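Local coordinates for receptor-type adenylate cyclase gresag 4.1 (Trypanosoma brucei, PDB 1FX2), which converts ATP to 3',5'-cyclic AMP and diphosphate through its class III cyclase catalytic domain, with magnesium as cofactor, at residues S47-G50 with Y55-K58. Residues are numbered along the deposited sequence; the frame is centred on the assembly and turned at random.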
# COMPACT_ATOMS: atom_id res chain seq x y z
N SER A 47 5.75 10.85 -27.48
CA SER A 47 5.91 12.27 -27.20
C SER A 47 6.16 12.48 -25.71
O SER A 47 7.00 13.35 -25.31
CB SER A 47 4.65 13.01 -27.61
OG SER A 47 4.76 14.34 -27.29
N LEU A 48 5.42 11.75 -24.87
CA LEU A 48 5.61 11.85 -23.44
C LEU A 48 6.95 11.29 -22.98
O LEU A 48 7.52 11.84 -21.98
CB LEU A 48 4.42 11.13 -22.72
CG LEU A 48 3.11 11.84 -23.02
CD1 LEU A 48 1.99 11.03 -22.34
CD2 LEU A 48 3.10 13.31 -22.53
N ILE A 49 7.39 10.17 -23.56
CA ILE A 49 8.69 9.60 -23.19
C ILE A 49 9.77 10.68 -23.41
O ILE A 49 10.57 10.94 -22.53
CB ILE A 49 8.99 8.34 -24.02
CG1 ILE A 49 8.08 7.18 -23.54
CG2 ILE A 49 10.49 7.84 -23.84
CD1 ILE A 49 8.17 6.00 -24.46
N GLY A 50 9.66 11.41 -24.49
CA GLY A 50 10.66 12.47 -24.71
C GLY A 50 10.47 13.66 -23.78
O GLY A 50 11.46 14.13 -23.19
N TYR A 55 13.08 6.60 -21.13
CA TYR A 55 13.73 5.81 -22.15
C TYR A 55 12.83 4.67 -22.56
O TYR A 55 12.38 3.87 -21.73
CB TYR A 55 15.03 5.22 -21.53
CG TYR A 55 15.83 4.32 -22.44
CD1 TYR A 55 16.53 4.87 -23.50
CD2 TYR A 55 15.89 2.96 -22.23
CE1 TYR A 55 17.32 4.06 -24.33
CE2 TYR A 55 16.66 2.11 -23.07
CZ TYR A 55 17.36 2.70 -24.10
OH TYR A 55 18.12 1.87 -24.91
N GLU A 56 12.56 4.57 -23.86
CA GLU A 56 11.77 3.46 -24.33
C GLU A 56 12.64 2.24 -24.36
O GLU A 56 13.59 2.18 -25.21
CB GLU A 56 11.21 3.78 -25.75
CG GLU A 56 10.28 2.68 -26.32
CD GLU A 56 9.71 3.09 -27.68
OE1 GLU A 56 9.54 4.28 -27.92
OE2 GLU A 56 9.52 2.12 -28.45
N VAL A 57 12.32 1.19 -23.59
CA VAL A 57 13.13 -0.03 -23.59
C VAL A 57 12.70 -0.85 -24.80
O VAL A 57 13.57 -1.32 -25.58
CB VAL A 57 12.92 -0.82 -22.29
CG1 VAL A 57 13.76 -2.11 -22.32
CG2 VAL A 57 13.21 0.11 -21.10
N LYS A 58 11.39 -1.16 -24.88
CA LYS A 58 10.88 -1.89 -26.02
C LYS A 58 9.37 -1.80 -26.11
O LYS A 58 8.71 -1.39 -25.16
CB LYS A 58 11.25 -3.33 -25.92
CG LYS A 58 10.83 -4.09 -24.68
CD LYS A 58 12.04 -4.79 -24.12
CE LYS A 58 11.77 -6.23 -23.75
NZ LYS A 58 13.08 -6.96 -23.60
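Ile49 holds CG2 anti to its own backbone N and CG1 anti to its carbonyl carbon (chi1 -72°), which spreads its two branches over neighbouring parts of the strand beginning at Tyr55. Ile49 CG2 lies against the backbone, 3.9 Å from Tyr55 N and equally near Glu56 N, while the longer branch carries Ile49 CD1 to within 4.0 Å of Glu56 CB. Glu56 is extended (chi1 -177°, chi2 177°), and its chain crosses that of Ile49 at about a right angle; Ile49 CD1 also comes within 4.1 Å of Glu56 OE1. A branched hydrocarbon suits this buried spot in the class III cyclase catalytic domain, a helix-turn-strand connection where the end of helix 34-51 packs on outermost strand 55-60 of the mixed sheet and Ile49 also touches Ile66 of the next strand. Glutamate suits its own place by offering its CB methylene to Ile49 and a carboxylate to polar neighbours: OE2 takes a salt bridge from Arg46, on the same helix, and a hydrogen bond with Thr59. No hydrogen bond joins 47-50 to 55-58; the direct contact is van der Waals packing of the Ile49 methyls on backbone and on the Glu56 side chain, and the Arg46 salt bridge adds a charged tie between the same helix and strand.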